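Local coordinates for bifunctional protein FolD (Thermus thermophilus, PDB 6V6Y) that binds NADP and, as a homodimer, probably catalyses oxidation of 5,10-methylenetetrahydrofolate to 5,10-methenyltetrahydrofolate and hydrolysis of the latter to 10-formyltetrahydrofolate, at residues V143-H148 against G258-A263. Sequence-based numbering, arbitrary orientation.
Sequences VRLLKH and GPMTVA. With NAP (NADP nicotinamide-adenine-dinucleotide phosphate), chain B.
Met-260 alone carries one side of this helix-helix contact: its side chain reaches across to helix 137-148 and meets both Arg-144 and Leu-145, using a different atom for each. The backbones come nearest at Leu-145 and Met-260, whose CA atoms are 7.1 Å apart, and about 129 Å² of surface is buried in all. Near the root of the methionine, CG packs against the leucine methyl, 3.7 Å from Leu-145 CD1. Farther out the chain bends at chi2 (-59°) and again at chi3 (-60°), two successive bends that carry the terminal methyl across to the arginine. There Met-260 CE rests 3.6 Å from Arg-144 CG, the two side chains crossing at about a right angle, with Arg-144 CB slightly more distant at 4.0 Å from the same methyl. It is thus the aliphatic base of the arginine that joins the apolar contact, while its guanidinium group reaches Glu-18 in a salt bridge through NH2. An alanine in place of Met-260 would probably open a gap between the helices, leaving Leu-145 CD1 and the base of Arg-144 without this apolar partner. The next residue serves the cofactor: Thr-261 OG1 donates a 2.7 Å hydrogen bond to the carboxamide oxygen O7N of NADP, and the same hydroxyl is hydrogen-bonded to Thr-138. The contact thus lies one residue from the part of helix 257-276 that holds the nicotinamide carboxamide. It joins helix 137-148 to the start of the C-terminal helix 257-276 within the Rossmann-type NAD(P)-binding domain. Helix 8-24 packs against both segments, Val-15 meeting Arg-144 and Ala-11 meeting Met-260, while helix 137-148 also contacts strand 222-225 through Leu-146 and helix 168-177 through Val-143.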
# COMPACT_ATOMS: atom_id res chain seq x y z
N VAL A 143 -3.99 13.64 7.36
CA VAL A 143 -2.65 14.20 7.18
C VAL A 143 -2.72 15.73 7.17
O VAL A 143 -1.99 16.41 7.91
CB VAL A 143 -2.00 13.65 5.89
CG1 VAL A 143 -0.68 14.34 5.63
CG2 VAL A 143 -1.78 12.13 6.00
N ARG A 144 -3.61 16.29 6.35
CA ARG A 144 -3.71 17.75 6.26
C ARG A 144 -4.06 18.37 7.61
O ARG A 144 -3.47 19.39 8.00
CB ARG A 144 -4.74 18.15 5.21
CG ARG A 144 -5.10 19.63 5.23
CD ARG A 144 -4.35 20.42 4.18
NE ARG A 144 -4.53 21.85 4.37
CZ ARG A 144 -4.55 22.74 3.38
NH1 ARG A 144 -4.41 22.34 2.12
NH2 ARG A 144 -4.72 24.04 3.65
N LEU A 145 -4.98 17.75 8.34
CA LEU A 145 -5.34 18.27 9.66
C LEU A 145 -4.12 18.33 10.57
O LEU A 145 -3.89 19.35 11.24
CB LEU A 145 -6.45 17.42 10.28
CG LEU A 145 -6.97 17.89 11.65
CD1 LEU A 145 -8.44 17.60 11.77
CD2 LEU A 145 -6.21 17.19 12.80
N LEU A 146 -3.32 17.25 10.62
CA LEU A 146 -2.15 17.25 11.49
C LEU A 146 -1.15 18.32 11.08
O LEU A 146 -0.58 19.02 11.93
CB LEU A 146 -1.47 15.87 11.50
CG LEU A 146 -2.28 14.73 12.11
CD1 LEU A 146 -1.80 13.34 11.59
CD2 LEU A 146 -2.21 14.77 13.63
N LYS A 147 -0.91 18.46 9.78
CA LYS A 147 0.01 19.49 9.33
C LYS A 147 -0.55 20.88 9.56
O LYS A 147 0.21 21.82 9.84
CB LYS A 147 0.35 19.30 7.85
CG LYS A 147 1.27 18.09 7.58
CD LYS A 147 1.39 17.81 6.10
CE LYS A 147 2.81 18.02 5.58
NZ LYS A 147 2.89 17.55 4.16
N HIS A 148 -1.87 21.04 9.46
CA HIS A 148 -2.47 22.34 9.75
C HIS A 148 -2.14 22.77 11.17
O HIS A 148 -1.74 23.91 11.40
CB HIS A 148 -3.98 22.31 9.53
CG HIS A 148 -4.67 23.58 9.92
ND1 HIS A 148 -4.89 24.62 9.04
CD2 HIS A 148 -5.18 23.98 11.12
CE1 HIS A 148 -5.50 25.60 9.68
NE2 HIS A 148 -5.69 25.24 10.94
N GLY A 258 -14.40 14.53 10.32
CA GLY A 258 -15.50 14.59 9.39
C GLY A 258 -15.47 15.78 8.45
O GLY A 258 -15.60 15.63 7.23
N PRO A 259 -15.31 17.00 8.99
CA PRO A 259 -15.19 18.16 8.10
C PRO A 259 -14.01 18.05 7.15
O PRO A 259 -14.10 18.52 6.01
CB PRO A 259 -15.03 19.34 9.07
CG PRO A 259 -15.72 18.90 10.30
CD PRO A 259 -15.53 17.40 10.39
N MET A 260 -12.90 17.46 7.59
CA MET A 260 -11.75 17.35 6.70
C MET A 260 -12.00 16.35 5.58
O MET A 260 -11.53 16.55 4.46
CB MET A 260 -10.49 16.97 7.49
CG MET A 260 -10.06 18.05 8.44
SD MET A 260 -9.71 19.60 7.62
CE MET A 260 -8.42 19.12 6.52
N THR A 261 -12.76 15.28 5.85
CA THR A 261 -13.10 14.35 4.79
C THR A 261 -13.88 15.05 3.67
O THR A 261 -13.64 14.79 2.48
CB THR A 261 -13.93 13.18 5.33
OG1 THR A 261 -13.19 12.49 6.35
CG2 THR A 261 -14.28 12.20 4.18
N VAL A 262 -14.81 15.93 4.03
CA VAL A 262 -15.58 16.63 2.99
C VAL A 262 -14.68 17.57 2.21
O VAL A 262 -14.71 17.61 0.98
CB VAL A 262 -16.78 17.37 3.62
CG1 VAL A 262 -17.58 18.09 2.53
CG2 VAL A 262 -17.68 16.41 4.40
N ALA A 263 -13.85 18.33 2.93
CA ALA A 263 -12.99 19.33 2.29
C ALA A 263 -12.06 18.69 1.26
O ALA A 263 -11.85 19.24 0.17
CB ALA A 263 -12.17 20.07 3.35
PA NAP B . -13.84 -1.09 8.74
O1A NAP B . -15.32 -1.13 8.82
O2A NAP B . -13.34 -1.79 7.54
O5B NAP B . -13.21 -1.71 10.08
C5B NAP B . -12.31 -0.94 10.85
C4B NAP B . -11.12 -1.77 11.31
O4B NAP B . -10.94 -1.63 12.70
C3B NAP B . -11.28 -3.25 11.02
O3B NAP B . -10.52 -3.58 9.88
C2B NAP B . -10.78 -3.97 12.27
O2B NAP B . -9.59 -4.70 12.04
C1B NAP B . -10.51 -2.85 13.27
N9A NAP B . -11.21 -3.12 14.54
C8A NAP B . -12.56 -3.19 14.73
N7A NAP B . -12.81 -3.46 16.03
C5A NAP B . -11.63 -3.55 16.68
C6A NAP B . -11.31 -3.80 18.01
N6A NAP B . -12.27 -4.01 18.90
N1A NAP B . -9.99 -3.84 18.40
C2A NAP B . -8.99 -3.63 17.47
N3A NAP B . -9.31 -3.38 16.15
C4A NAP B . -10.61 -3.34 15.76
O3 NAP B . -13.33 0.44 8.78
PN NAP B . -13.97 1.81 8.23
O1N NAP B . -14.73 1.51 7.00
O2N NAP B . -12.92 2.85 8.23
O5D NAP B . -15.03 2.15 9.40
C5D NAP B . -14.56 2.41 10.71
C4D NAP B . -15.29 3.61 11.30
O4D NAP B . -14.81 4.82 10.75
C3D NAP B . -16.78 3.53 11.02
O3D NAP B . -17.50 3.60 12.22
C2D NAP B . -17.08 4.75 10.18
O2D NAP B . -18.27 5.37 10.63
C1D NAP B . -15.89 5.66 10.41
N1N NAP B . -15.60 6.46 9.20
C2N NAP B . -15.64 7.82 9.28
C3N NAP B . -15.38 8.60 8.16
C7N NAP B . -15.32 10.09 8.29
O7N NAP B . -15.16 10.87 7.13
N7N NAP B . -15.41 10.64 9.50
C4N NAP B . -15.07 7.98 6.95
C5N NAP B . -15.03 6.59 6.89
C6N NAP B . -15.30 5.84 8.02
P2B NAP B . -9.59 -6.09 11.23
O1X NAP B . -9.66 -5.82 9.75
O2X NAP B . -8.32 -6.83 11.55
O3X NAP B . -10.79 -6.92 11.65